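Side-chain contacts in pentatricopeptide repeat-containing protein 10, chloroplastic (Zea mays, PDB 4M59), which binds specific intergenic chloroplast RNA segments, near atpH and psaJ, and shields the transcripts from exonucleases, thereby stabilising them: residues Gly366-Val371 and Arg403-Lys408; Asn318-Val323 and Leu337-Glu342; Gly50-Ala55 and Glu83-Ala88. The protein carries 4 engineered substitutions. All blocks are in the same frame, centred on the assembly; numbering follows the deposited sequence.

Interaction 1 (Gly366-Val371 and Arg403-Lys408); sequences GMEDYV and RTNAFK
Glu368 and Asn405 reach toward each other from two helix starts whose backbones stay well apart: even the nearest alpha carbons, those of these two residues, are 8.9 Å from one another. The approach is therefore left to the side chains, and they meet at roughly a right angle. Glu368 does most of the reaching. Its CG is turned opposite the backbone N (chi1 169°) and the chain beyond runs straight, which carries the carboxylate out to the amide. Asn405, shorter, leans back beside its own backbone N and presents the nitrogen of its amide. Glu368 OE1 and Asn405 ND2 come to 3.2 Å, with the carboxylate and amide planes 71° apart, so the two flat groups meet steeply twisted rather than lying side by side.

Ser402, one residue before helix 403-413, is a shared partner. Its OG is hydrogen-bonded to Asn405 ND2 and makes a weaker bond with Glu368 OE1, and it is likely to orient both polar ends. Lying near the N-terminal end of helix 403-413, the carboxylate would probably feel some stabilisation of its negative charge.

Only 52 Å² is buried in this small surface link between the predicted ninth and tenth repeats. The closer packing runs through helix 387-400, where Met367 rests on Arg399 and Cys400, while Val371 and Asn405 both touch Tyr397. The second subunit also approaches, its Asp87 bonded to Thr404 and its Ala119 packed on Glu368, and helix 333-346 lies against Met367 and Tyr370.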
ATOM      1  N   GLY A 366     -16.664   5.505 -15.212  1.00 57.72           N
ATOM      2  CA  GLY A 366     -18.060   5.147 -15.067  1.00 56.58           C
ATOM      3  C   GLY A 366     -18.481   4.974 -13.620  1.00 55.99           C
ATOM      4  O   GLY A 366     -19.504   4.357 -13.333  1.00 55.46           O
ATOM      5  N   MET A 367     -17.688   5.528 -12.709  1.00 57.87           N
ATOM      6  CA  MET A 367     -17.975   5.420 -11.284  1.00 57.46           C
ATOM      7  C   MET A 367     -19.124   6.330 -10.871  1.00 57.11           C
ATOM      8  O   MET A 367     -19.873   6.019  -9.947  1.00 56.87           O
ATOM      9  CB  MET A 367     -16.726   5.751 -10.465  1.00 58.41           C
ATOM     10  CG  MET A 367     -17.001   6.006  -8.991  1.00 58.08           C
ATOM     11  SD  MET A 367     -15.500   6.202  -8.017  1.00 58.92           S
ATOM     12  CE  MET A 367     -16.188   6.671  -6.433  1.00 58.46           C
ATOM     13  N   GLU A 368     -19.261   7.457 -11.561  1.00 70.93           N
ATOM     14  CA  GLU A 368     -20.298   8.429 -11.238  1.00 71.15           C
ATOM     15  C   GLU A 368     -21.698   7.838 -11.354  1.00 70.66           C
ATOM     16  O   GLU A 368     -22.569   8.126 -10.533  1.00 70.94           O
ATOM     17  CB  GLU A 368     -20.174   9.658 -12.136  1.00 72.84           C
ATOM     18  CG  GLU A 368     -21.366  10.598 -12.056  1.00 73.32           C
ATOM     19  CD  GLU A 368     -21.264  11.751 -13.034  1.00 74.04           C
ATOM     20  OE1 GLU A 368     -22.236  12.525 -13.140  1.00 74.50           O
ATOM     21  OE2 GLU A 368     -20.215  11.883 -13.695  1.00 74.33           O
ATOM     22  N   ASP A 369     -21.916   7.018 -12.374  1.00 59.90           N
ATOM     23  CA  ASP A 369     -23.213   6.428 -12.596  1.00 59.42           C
ATOM     24  C   ASP A 369     -23.456   5.348 -11.589  1.00 59.15           C
ATOM     25  O   ASP A 369     -24.579   5.100 -11.190  1.00 58.77           O
ATOM     26  CB  ASP A 369     -23.279   5.846 -13.992  1.00 62.77           C
ATOM     27  CG  ASP A 369     -24.651   5.435 -14.369  1.00 62.27           C
ATOM     28  OD1 ASP A 369     -25.590   6.162 -14.036  1.00 62.04           O
ATOM     29  OD2 ASP A 369     -24.796   4.377 -14.993  1.00 62.20           O
ATOM     30  N   TYR A 370     -22.384   4.703 -11.172  1.00 50.38           N
ATOM     31  CA  TYR A 370     -22.463   3.669 -10.172  1.00 50.24           C
ATOM     32  C   TYR A 370     -22.972   4.257  -8.886  1.00 50.41           C
ATOM     33  O   TYR A 370     -23.952   3.799  -8.340  1.00 50.07           O
ATOM     34  CB  TYR A 370     -21.093   3.052  -9.981  1.00 51.99           C
ATOM     35  CG  TYR A 370     -20.906   2.232  -8.734  1.00 51.98           C
ATOM     36  CD1 TYR A 370     -21.309   0.922  -8.666  1.00 51.85           C
ATOM     37  CD2 TYR A 370     -20.278   2.766  -7.641  1.00 52.18           C
ATOM     38  CE1 TYR A 370     -21.112   0.191  -7.538  1.00 51.80           C
ATOM     39  CE2 TYR A 370     -20.085   2.038  -6.521  1.00 52.19           C
ATOM     40  CZ  TYR A 370     -20.497   0.760  -6.470  1.00 51.98           C
ATOM     41  OH  TYR A 370     -20.284   0.066  -5.326  1.00 51.98           O
ATOM     42  N   VAL A 371     -22.307   5.300  -8.423  1.00 48.61           N
ATOM     43  CA  VAL A 371     -22.689   5.970  -7.202  1.00 49.37           C
ATOM     44  C   VAL A 371     -24.114   6.458  -7.261  1.00 49.55           C
ATOM     45  O   VAL A 371     -24.834   6.415  -6.283  1.00 49.98           O
ATOM     46  CB  VAL A 371     -21.776   7.154  -6.948  1.00 53.77           C
ATOM     47  CG1 VAL A 371     -22.117   7.809  -5.642  1.00 55.06           C
ATOM     48  CG2 VAL A 371     -20.354   6.700  -6.930  1.00 53.27           C
ATOM     49  N   ARG A 403     -18.331  17.016  -9.994  1.00 60.42           N
ATOM     50  CA  ARG A 403     -18.429  18.253  -9.262  1.00 62.71           C
ATOM     51  C   ARG A 403     -19.859  18.658  -9.104  1.00 63.49           C
ATOM     52  O   ARG A 403     -20.288  19.065  -8.044  1.00 64.98           O
ATOM     53  CB  ARG A 403     -17.671  19.357  -9.979  1.00 65.65           C
ATOM     54  CG  ARG A 403     -18.135  20.707  -9.552  1.00 68.18           C
ATOM     55  CD  ARG A 403     -17.279  21.811 -10.051  1.00 70.55           C
ATOM     56  NE  ARG A 403     -17.814  23.085  -9.605  1.00 72.99           N
ATOM     57  CZ  ARG A 403     -17.206  24.245  -9.767  1.00 75.11           C
ATOM     58  NH1 ARG A 403     -16.033  24.302 -10.358  1.00 76.37           N
ATOM     59  NH2 ARG A 403     -17.783  25.345  -9.325  1.00 75.36           N
ATOM     60  N   THR A 404     -20.607  18.518 -10.178  1.00 63.10           N
ATOM     61  CA  THR A 404     -21.982  18.941 -10.201  1.00 63.44           C
ATOM     62  C   THR A 404     -22.811  18.245  -9.141  1.00 63.13           C
ATOM     63  O   THR A 404     -23.602  18.881  -8.460  1.00 64.24           O
ATOM     64  CB  THR A 404     -22.559  18.680 -11.576  1.00 59.78           C
ATOM     65  OG1 THR A 404     -21.770  19.372 -12.539  1.00 60.42           O
ATOM     66  CG2 THR A 404     -23.964  19.173 -11.654  1.00 59.33           C
ATOM     67  N   ASN A 405     -22.612  16.945  -8.985  1.00 55.32           N
ATOM     68  CA  ASN A 405     -23.421  16.166  -8.063  1.00 54.98           C
ATOM     69  C   ASN A 405     -22.968  16.238  -6.625  1.00 56.72           C
ATOM     70  O   ASN A 405     -23.760  16.085  -5.714  1.00 57.55           O
ATOM     71  CB  ASN A 405     -23.482  14.723  -8.517  1.00 55.64           C
ATOM     72  CG  ASN A 405     -24.387  14.527  -9.680  1.00 54.15           C
ATOM     73  OD1 ASN A 405     -25.512  15.002  -9.687  1.00 54.09           O
ATOM     74  ND2 ASN A 405     -23.901  13.832 -10.681  1.00 52.72           N
ATOM     75  N   ALA A 406     -21.687  16.475  -6.425  1.00 56.00           N
ATOM     76  CA  ALA A 406     -21.178  16.682  -5.091  1.00 57.15           C
ATOM     77  C   ALA A 406     -21.831  17.894  -4.465  1.00 60.62           C
ATOM     78  O   ALA A 406     -22.305  17.848  -3.345  1.00 62.32           O
ATOM     79  CB  ALA A 406     -19.708  16.862  -5.133  1.00 50.50           C
ATOM     80  N   PHE A 407     -21.869  18.987  -5.208  1.00 59.58           N
ATOM     81  CA  PHE A 407     -22.448  20.215  -4.709  1.00 61.70           C
ATOM     82  C   PHE A 407     -23.941  20.103  -4.518  1.00 60.38           C
ATOM     83  O   PHE A 407     -24.505  20.744  -3.649  1.00 61.06           O
ATOM     84  CB  PHE A 407     -22.128  21.380  -5.634  1.00 62.85           C
ATOM     85  CG  PHE A 407     -20.766  21.940  -5.430  1.00 63.08           C
ATOM     86  CD1 PHE A 407     -20.554  22.951  -4.537  1.00 63.80           C
ATOM     87  CD2 PHE A 407     -19.696  21.446  -6.125  1.00 61.87           C
ATOM     88  CE1 PHE A 407     -19.307  23.457  -4.351  1.00 63.73           C
ATOM     89  CE2 PHE A 407     -18.450  21.955  -5.938  1.00 61.96           C
ATOM     90  CZ  PHE A 407     -18.254  22.955  -5.054  1.00 63.00           C
ATOM     91  N   LYS A 408     -24.585  19.291  -5.331  1.00 56.71           N
ATOM     92  CA  LYS A 408     -25.998  19.069  -5.149  1.00 55.07           C
ATOM     93  C   LYS A 408     -26.212  18.272  -3.889  1.00 55.92           C
ATOM     94  O   LYS A 408     -27.154  18.497  -3.159  1.00 56.18           O
ATOM     95  CB  LYS A 408     -26.591  18.338  -6.342  1.00 55.49           C
ATOM     96  CG  LYS A 408     -26.949  19.226  -7.500  1.00 54.38           C
ATOM     97  CD  LYS A 408     -27.765  18.473  -8.515  1.00 51.67           C
ATOM     98  CE  LYS A 408     -28.208  19.341  -9.661  1.00 50.57           C
ATOM     99  NZ  LYS A 408     -28.979  18.563 -10.648  1.00 48.21           N
TER

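Interaction 2 (Asn318-Val323 and Leu337-Glu342); sequences NTYNLV and LEMLGE
The Tyr320 ring is met at its edge by both of its partners on the facing helix. Met339 CG lies near the ring plane, 3.7 Å from Tyr320 CD1, and Glu342 approaches the hydroxyl end; neither sits over a face. Phe305 adds an edge-to-face ring contact from helix 298-310. The Met339 sulfur follows the same pattern: SD stands 5.4 Å from the ring centroid and 85° off the ring normal, an edge-on Met-aromatic contact. Bends at chi2 and chi3 swing the thioether past the tyrosine toward Val323, whose CG1 touches SD at 3.7 Å.

At the far end of the ring, Tyr320 OH gives a weak hydrogen bond of 3.1 Å to Glu342 OE2. The carboxylate stands almost perpendicular to the ring, their planes 87° apart. An extended chain, with CG opposite the backbone N (chi1 176°), brings it there, and Lys309 offers OE2 a long, weak ion pair. With an alanine here the hydroxyl and ring are gone, and Glu342 would probably be left freer to turn while a gap opens beside Met339 and Phe305.

The axes of the two helical segments run antiparallel, 11.0 Å apart at closest approach. Such a pair, packed through Tyr320, Val323 and Met339 and linked by a short turn, is the helical hairpin that defines a pentatricopeptide repeat, here probably the eighth.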
ATOM      1  N   ASN A 318     -23.344  -9.628   6.662  1.00 69.99           N
ATOM      2  CA  ASN A 318     -21.940  -9.561   6.988  1.00 70.49           C
ATOM      3  C   ASN A 318     -21.140 -10.312   5.973  1.00 69.67           C
ATOM      4  O   ASN A 318     -20.057  -9.901   5.597  1.00 69.94           O
ATOM      5  CB  ASN A 318     -21.692 -10.167   8.352  1.00 69.06           C
ATOM      6  CG  ASN A 318     -22.655  -9.676   9.377  1.00 70.22           C
ATOM      7  OD1 ASN A 318     -23.342  -8.684   9.167  1.00 70.84           O
ATOM      8  ND2 ASN A 318     -22.718 -10.356  10.504  1.00 70.78           N
ATOM      9  N   THR A 319     -21.684 -11.433   5.534  1.00 63.50           N
ATOM     10  CA  THR A 319     -21.054 -12.238   4.510  1.00 63.16           C
ATOM     11  C   THR A 319     -21.040 -11.501   3.179  1.00 63.22           C
ATOM     12  O   THR A 319     -20.045 -11.487   2.476  1.00 63.43           O
ATOM     13  CB  THR A 319     -21.796 -13.555   4.345  1.00 69.32           C
ATOM     14  OG1 THR A 319     -22.020 -14.134   5.627  1.00 68.97           O
ATOM     15  CG2 THR A 319     -20.994 -14.496   3.516  1.00 69.23           C
ATOM     16  N   TYR A 320     -22.156 -10.873   2.847  1.00 66.54           N
ATOM     17  CA  TYR A 320     -22.267 -10.129   1.612  1.00 66.27           C
ATOM     18  C   TYR A 320     -21.355  -8.918   1.584  1.00 66.96           C
ATOM     19  O   TYR A 320     -20.688  -8.689   0.595  1.00 66.99           O
ATOM     20  CB  TYR A 320     -23.713  -9.714   1.374  1.00 68.31           C
ATOM     21  CG  TYR A 320     -24.530 -10.679   0.549  1.00 66.61           C
ATOM     22  CD1 TYR A 320     -24.296 -10.830  -0.798  1.00 66.13           C
ATOM     23  CD2 TYR A 320     -25.558 -11.406   1.102  1.00 65.55           C
ATOM     24  CE1 TYR A 320     -25.040 -11.689  -1.557  1.00 64.89           C
ATOM     25  CE2 TYR A 320     -26.302 -12.265   0.350  1.00 63.92           C
ATOM     26  CZ  TYR A 320     -26.035 -12.402  -0.977  1.00 63.69           C
ATOM     27  OH  TYR A 320     -26.772 -13.256  -1.746  1.00 63.40           O
ATOM     28  N   ASN A 321     -21.329  -8.139   2.660  1.00 59.00           N
ATOM     29  CA  ASN A 321     -20.459  -6.973   2.720  1.00 59.59           C
ATOM     30  C   ASN A 321     -19.024  -7.369   2.525  1.00 59.71           C
ATOM     31  O   ASN A 321     -18.243  -6.650   1.933  1.00 60.01           O
ATOM     32  CB  ASN A 321     -20.551  -6.283   4.068  1.00 57.89           C
ATOM     33  CG  ASN A 321     -21.929  -5.877   4.416  1.00 58.30           C
ATOM     34  OD1 ASN A 321     -22.263  -5.716   5.573  1.00 59.21           O
ATOM     35  ND2 ASN A 321     -22.751  -5.696   3.404  1.00 57.79           N
ATOM     36  N   LEU A 322     -18.691  -8.523   3.067  1.00 60.44           N
ATOM     37  CA  LEU A 322     -17.368  -9.067   2.962  1.00 60.79           C
ATOM     38  C   LEU A 322     -17.034  -9.231   1.503  1.00 60.96           C
ATOM     39  O   LEU A 322     -15.972  -8.837   1.055  1.00 61.76           O
ATOM     40  CB  LEU A 322     -17.347 -10.411   3.679  1.00 67.73           C
ATOM     41  CG  LEU A 322     -16.087 -11.241   3.809  1.00 68.22           C
ATOM     42  CD1 LEU A 322     -16.111 -11.867   5.154  1.00 68.12           C
ATOM     43  CD2 LEU A 322     -16.022 -12.329   2.765  1.00 68.25           C
ATOM     44  N   VAL A 323     -17.968  -9.796   0.757  1.00 60.26           N
ATOM     45  CA  VAL A 323     -17.766 -10.064  -0.653  1.00 60.65           C
ATOM     46  C   VAL A 323     -17.729  -8.779  -1.453  1.00 61.03           C
ATOM     47  O   VAL A 323     -16.941  -8.627  -2.369  1.00 62.16           O
ATOM     48  CB  VAL A 323     -18.879 -10.942  -1.199  1.00 64.88           C
ATOM     49  CG1 VAL A 323     -18.605 -11.302  -2.623  1.00 65.69           C
ATOM     50  CG2 VAL A 323     -18.995 -12.184  -0.381  1.00 64.45           C
ATOM     51  N   LEU A 337     -23.439  -4.331  -8.119  1.00 58.90           N
ATOM     52  CA  LEU A 337     -24.840  -3.964  -8.179  1.00 57.62           C
ATOM     53  C   LEU A 337     -25.757  -5.158  -8.289  1.00 56.61           C
ATOM     54  O   LEU A 337     -26.795  -5.190  -7.656  1.00 55.31           O
ATOM     55  CB  LEU A 337     -25.081  -3.025  -9.348  1.00 53.49           C
ATOM     56  CG  LEU A 337     -24.516  -1.632  -9.177  1.00 53.98           C
ATOM     57  CD1 LEU A 337     -24.784  -0.841 -10.401  1.00 54.22           C
ATOM     58  CD2 LEU A 337     -25.178  -0.997  -8.014  1.00 53.34           C
ATOM     59  N   GLU A 338     -25.376  -6.122  -9.112  1.00 70.28           N
ATOM     60  CA  GLU A 338     -26.088  -7.380  -9.212  1.00 69.47           C
ATOM     61  C   GLU A 338     -26.219  -7.942  -7.820  1.00 68.35           C
ATOM     62  O   GLU A 338     -27.276  -8.381  -7.409  1.00 66.89           O
ATOM     63  CB  GLU A 338     -25.310  -8.384 -10.053  1.00 79.31           C
ATOM     64  CG  GLU A 338     -25.177  -8.055 -11.524  1.00 81.08           C
ATOM     65  CD  GLU A 338     -24.292  -9.041 -12.280  1.00 83.64           C
ATOM     66  OE1 GLU A 338     -23.696  -9.929 -11.652  1.00 83.91           O
ATOM     67  OE2 GLU A 338     -24.193  -8.928 -13.515  1.00 85.61           O
ATOM     68  N   MET A 339     -25.119  -7.901  -7.097  1.00 79.23           N
ATOM     69  CA  MET A 339     -25.047  -8.536  -5.803  1.00 78.62           C
ATOM     70  C   MET A 339     -25.905  -7.829  -4.784  1.00 77.76           C
ATOM     71  O   MET A 339     -26.464  -8.453  -3.904  1.00 77.00           O
ATOM     72  CB  MET A 339     -23.604  -8.598  -5.341  1.00 84.21           C
ATOM     73  CG  MET A 339     -23.403  -9.464  -4.140  1.00 83.85           C
ATOM     74  SD  MET A 339     -21.826 -10.292  -4.206  1.00 85.29           S
ATOM     75  CE  MET A 339     -22.087 -11.335  -5.619  1.00 85.71           C
ATOM     76  N   LEU A 340     -26.012  -6.511  -4.921  1.00 76.48           N
ATOM     77  CA  LEU A 340     -26.850  -5.717  -4.033  1.00 76.22           C
ATOM     78  C   LEU A 340     -28.323  -6.056  -4.244  1.00 74.73           C
ATOM     79  O   LEU A 340     -29.118  -6.022  -3.305  1.00 74.37           O
ATOM     80  CB  LEU A 340     -26.613  -4.224  -4.263  1.00 68.66           C
ATOM     81  CG  LEU A 340     -27.504  -3.266  -3.469  1.00 68.90           C
ATOM     82  CD1 LEU A 340     -27.402  -3.544  -1.978  1.00 69.82           C
ATOM     83  CD2 LEU A 340     -27.143  -1.820  -3.773  1.00 69.90           C
ATOM     84  N   GLY A 341     -28.675  -6.381  -5.484  1.00 74.09           N
ATOM     85  CA  GLY A 341     -30.033  -6.749  -5.816  1.00 73.13           C
ATOM     86  C   GLY A 341     -30.373  -8.138  -5.332  1.00 73.43           C
ATOM     87  O   GLY A 341     -31.429  -8.359  -4.763  1.00 73.74           O
ATOM     88  N   GLU A 342     -29.487  -9.071  -5.539  1.00 90.14           N
ATOM     89  CA  GLU A 342     -29.716 -10.402  -5.070  1.00 90.61           C
ATOM     90  C   GLU A 342     -29.870 -10.387  -3.600  1.00 90.33           C
ATOM     91  O   GLU A 342     -30.610 -11.150  -3.052  1.00 90.84           O
ATOM     92  CB  GLU A 342     -28.518 -11.226  -5.405  1.00 97.53           C
ATOM     93  CG  GLU A 342     -28.577 -12.610  -4.901  1.00 98.03           C
ATOM     94  CD  GLU A 342     -27.399 -13.442  -5.353  1.00 98.44           C
ATOM     95  OE1 GLU A 342     -26.826 -13.154  -6.412  1.00 98.74           O
ATOM     96  OE2 GLU A 342     -27.030 -14.391  -4.650  1.00 98.61           O
TER

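Interaction 3 (Gly50-Ala55 and Glu83-Ala88); sequences GHWEWA and EGQHDA
The backbones come closest at Trp52 and Glu83, whose CA atoms are 8.6 Å apart, and each segment holds a glycine at positive phi, Gly50 and Gly84, that is the C-prime residue of a Schellman motif ending one helix before the next sets off. Across the gap between them Trp52 supplies the flat surface. Gln85 crosses its indole at about a right angle and lays its CG over one face, 3.9 Å from the centroid of the six-membered ring and 28° off the normal, a CH-pi contact. The glutamine then bends at chi2, and this fold turns the amide nearly flat against the indole, their planes 17° apart. Gln85 CD consequently lies 3.6 Å from Trp52 CH2, so that aliphatic chain and amide both rest on the benzene half of the ring.

Glu83 works at the other half. It comes to the same face, and its CG approaches Trp52 NE1 to 3.4 Å, so it is the methylene part that touches the pyrrole portion. The opposite face is taken by Glu53 from within the tryptophan's own segment, its CG 3.4 Å above the plane toward the rim. The indole is thereby gripped from both sides. Its first torsion of 60°, with CG lodged between the backbone N and carbonyl carbon, turns the ring toward the facing segment.

Leu80 of helix 70-82 also touches Trp52, Gln85 and Ala88. Gln435 of the second subunit packs on Trp52 and Gln85, and Asp87 bonds Ser402 and Thr404 of that subunit.

Helical hairpins stacked side by side make an alpha-solenoid, the fold of pentatricopeptide repeat proteins; here a tryptophan at the start of helix 52-65 packs on the turn leading into helix 86-95, in what is probably the first repeat, close to the subunit interface.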
ATOM      1  N   GLY A  50      10.172  -4.248  35.449  1.00110.56           N
ATOM      2  CA  GLY A  50      10.298  -4.061  34.014  1.00109.08           C
ATOM      3  C   GLY A  50      11.487  -3.205  33.639  1.00107.90           C
ATOM      4  O   GLY A  50      11.495  -2.559  32.593  1.00105.14           O
ATOM      5  N   HIS A  51      12.487  -3.168  34.509  1.00 93.56           N
ATOM      6  CA  HIS A  51      13.693  -2.396  34.246  1.00 92.77           C
ATOM      7  C   HIS A  51      14.779  -3.336  33.756  1.00 92.77           C
ATOM      8  O   HIS A  51      15.856  -3.419  34.348  1.00 92.93           O
ATOM      9  CB  HIS A  51      14.153  -1.669  35.510  1.00 98.83           C
ATOM     10  CG  HIS A  51      13.386  -0.418  35.805  1.00 98.22           C
ATOM     11  ND1 HIS A  51      12.487  -0.321  36.843  1.00 99.02           N
ATOM     12  CD2 HIS A  51      13.385   0.791  35.191  1.00 96.46           C
ATOM     13  CE1 HIS A  51      11.965   0.893  36.861  1.00 98.06           C
ATOM     14  NE2 HIS A  51      12.493   1.588  35.867  1.00 96.96           N
ATOM     15  N   TRP A  52      14.498  -4.053  32.676  1.00 78.69           N
ATOM     16  CA  TRP A  52      15.413  -5.081  32.219  1.00 76.40           C
ATOM     17  C   TRP A  52      16.632  -4.536  31.525  1.00 74.44           C
ATOM     18  O   TRP A  52      17.657  -5.200  31.465  1.00 73.24           O
ATOM     19  CB  TRP A  52      14.699  -6.082  31.317  1.00 77.55           C
ATOM     20  CG  TRP A  52      14.100  -5.492  30.093  1.00 74.36           C
ATOM     21  CD1 TRP A  52      12.799  -5.158  29.897  1.00 74.47           C
ATOM     22  CD2 TRP A  52      14.779  -5.180  28.881  1.00 70.01           C
ATOM     23  NE1 TRP A  52      12.624  -4.656  28.642  1.00 70.25           N
ATOM     24  CE2 TRP A  52      13.834  -4.657  27.999  1.00 67.64           C
ATOM     25  CE3 TRP A  52      16.103  -5.289  28.461  1.00 68.06           C
ATOM     26  CZ2 TRP A  52      14.164  -4.249  26.730  1.00 63.67           C
ATOM     27  CZ3 TRP A  52      16.427  -4.883  27.202  1.00 64.24           C
ATOM     28  CH2 TRP A  52      15.467  -4.367  26.349  1.00 62.16           C
ATOM     29  N   GLU A  53      16.529  -3.326  30.997  1.00 85.76           N
ATOM     30  CA  GLU A  53      17.674  -2.724  30.326  1.00 83.49           C
ATOM     31  C   GLU A  53      18.728  -2.387  31.353  1.00 86.85           C
ATOM     32  O   GLU A  53      19.904  -2.273  31.039  1.00 86.05           O
ATOM     33  CB  GLU A  53      17.286  -1.454  29.579  1.00 90.46           C
ATOM     34  CG  GLU A  53      16.160  -1.612  28.605  1.00 87.37           C
ATOM     35  CD  GLU A  53      14.865  -1.139  29.177  1.00 88.85           C
ATOM     36  OE1 GLU A  53      14.480  -1.631  30.253  1.00 92.29           O
ATOM     37  OE2 GLU A  53      14.232  -0.267  28.560  1.00 87.70           O
ATOM     38  N   TRP A  54      18.280  -2.245  32.590  1.00 76.09           N
ATOM     39  CA  TRP A  54      19.131  -1.893  33.704  1.00 77.71           C
ATOM     40  C   TRP A  54      19.785  -3.123  34.312  1.00 78.33           C
ATOM     41  O   TRP A  54      20.904  -3.058  34.798  1.00 78.59           O
ATOM     42  CB  TRP A  54      18.324  -1.139  34.756  1.00 93.91           C
ATOM     43  CG  TRP A  54      18.054   0.276  34.383  1.00 92.52           C
ATOM     44  CD1 TRP A  54      18.882   1.331  34.567  1.00 92.17           C
ATOM     45  CD2 TRP A  54      16.880   0.796  33.758  1.00 90.92           C
ATOM     46  NE1 TRP A  54      18.303   2.475  34.099  1.00 90.52           N
ATOM     47  CE2 TRP A  54      17.072   2.171  33.595  1.00 89.56           C
ATOM     48  CE3 TRP A  54      15.693   0.227  33.315  1.00 90.39           C
ATOM     49  CZ2 TRP A  54      16.120   2.982  33.018  1.00 88.46           C
ATOM     50  CZ3 TRP A  54      14.750   1.036  32.744  1.00 88.30           C
ATOM     51  CH2 TRP A  54      14.963   2.396  32.601  1.00 87.84           C
ATOM     52  N   ALA A  55      19.091  -4.243  34.265  1.00 81.25           N
ATOM     53  CA  ALA A  55      19.626  -5.485  34.773  1.00 79.71           C
ATOM     54  C   ALA A  55      20.727  -5.982  33.871  1.00 78.03           C
ATOM     55  O   ALA A  55      21.559  -6.778  34.270  1.00 76.90           O
ATOM     56  CB  ALA A  55      18.545  -6.502  34.877  1.00 93.91           C
ATOM     57  N   GLU A  83      11.221 -11.187  27.165  1.00 96.40           N
ATOM     58  CA  GLU A  83      10.880  -9.858  26.749  1.00 95.20           C
ATOM     59  C   GLU A  83      11.239  -9.705  25.305  1.00 90.16           C
ATOM     60  O   GLU A  83      11.164  -8.635  24.764  1.00 88.45           O
ATOM     61  CB  GLU A  83      11.640  -8.863  27.604  1.00 97.05           C
ATOM     62  CG  GLU A  83      10.977  -7.566  27.832  1.00 98.39           C
ATOM     63  CD  GLU A  83       9.707  -7.694  28.592  1.00102.09           C
ATOM     64  OE1 GLU A  83       8.761  -6.964  28.275  1.00101.33           O
ATOM     65  OE2 GLU A  83       9.641  -8.502  29.517  1.00105.60           O
ATOM     66  N   GLY A  84      11.635 -10.802  24.688  1.00 76.64           N
ATOM     67  CA  GLY A  84      11.835 -10.869  23.256  1.00 72.31           C
ATOM     68  C   GLY A  84      13.055 -10.154  22.746  1.00 69.60           C
ATOM     69  O   GLY A  84      13.088  -9.698  21.613  1.00 67.95           O
ATOM     70  N   GLN A  85      14.083 -10.079  23.571  1.00 58.37           N
ATOM     71  CA  GLN A  85      15.241  -9.289  23.225  1.00 56.92           C
ATOM     72  C   GLN A  85      16.403 -10.101  22.739  1.00 54.82           C
ATOM     73  O   GLN A  85      17.420 -10.195  23.390  1.00 55.73           O
ATOM     74  CB  GLN A  85      15.653  -8.444  24.406  1.00 63.09           C
ATOM     75  CG  GLN A  85      14.685  -7.359  24.685  1.00 64.98           C
ATOM     76  CD  GLN A  85      14.571  -6.436  23.525  1.00 63.38           C
ATOM     77  OE1 GLN A  85      15.546  -6.184  22.833  1.00 62.29           O
ATOM     78  NE2 GLN A  85      13.380  -5.935  23.286  1.00 64.48           N
ATOM     79  N   HIS A  86      16.252 -10.650  21.556  1.00 57.99           N
ATOM     80  CA  HIS A  86      17.210 -11.588  21.032  1.00 56.36           C
ATOM     81  C   HIS A  86      18.571 -10.998  20.717  1.00 56.63           C
ATOM     82  O   HIS A  86      19.569 -11.670  20.848  1.00 56.79           O
ATOM     83  CB  HIS A  86      16.623 -12.261  19.797  1.00 58.60           C
ATOM     84  CG  HIS A  86      15.212 -12.713  19.974  1.00 58.99           C
ATOM     85  ND1 HIS A  86      14.867 -13.763  20.786  1.00 59.86           N
ATOM     86  CD2 HIS A  86      14.062 -12.253  19.441  1.00 59.68           C
ATOM     87  CE1 HIS A  86      13.558 -13.934  20.747  1.00 61.25           C
ATOM     88  NE2 HIS A  86      13.045 -13.029  19.939  1.00 60.51           N
ATOM     89  N   ASP A  87      18.623  -9.751  20.283  1.00 59.25           N
ATOM     90  CA  ASP A  87      19.896  -9.171  19.894  1.00 60.15           C
ATOM     91  C   ASP A  87      20.759  -9.004  21.104  1.00 61.62           C
ATOM     92  O   ASP A  87      21.972  -9.076  21.035  1.00 63.12           O
ATOM     93  CB  ASP A  87      19.702  -7.815  19.226  1.00 62.77           C
ATOM     94  CG  ASP A  87      21.010  -7.114  18.943  1.00 64.32           C
ATOM     95  OD1 ASP A  87      21.706  -7.508  17.996  1.00 64.32           O
ATOM     96  OD2 ASP A  87      21.340  -6.163  19.662  1.00 65.92           O
ATOM     97  N   ALA A  88      20.113  -8.782  22.228  1.00 56.57           N
ATOM     98  CA  ALA A  88      20.811  -8.466  23.441  1.00 59.52           C
ATOM     99  C   ALA A  88      21.473  -9.701  23.990  1.00 59.98           C
ATOM    100  O   ALA A  88      22.493  -9.627  24.649  1.00 62.57           O
ATOM    101  CB  ALA A  88      19.849  -7.908  24.428  1.00 59.46           C
TER

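Overall arrangement
Interaction 2 is the most buried of the three and lies inside a single repeat, joining its two antiparallel helices by ring, thioether and a weak polar bond. Interactions 1 and 3 are surface contacts near helix starts, but their chemistry diverges: the first is polar and small, the third is carried by carbon chains and an amide laid on an indole. Interactions 1 and 2 adjoin, through Tyr370 packing on Leu337, whereas interaction 3 is some 56 Å from interaction 1, centre to centre. Across the dimer the two sites do meet: Asp87 of interaction 3 in one subunit is hydrogen-bonded to Thr404 of interaction 1 in the other.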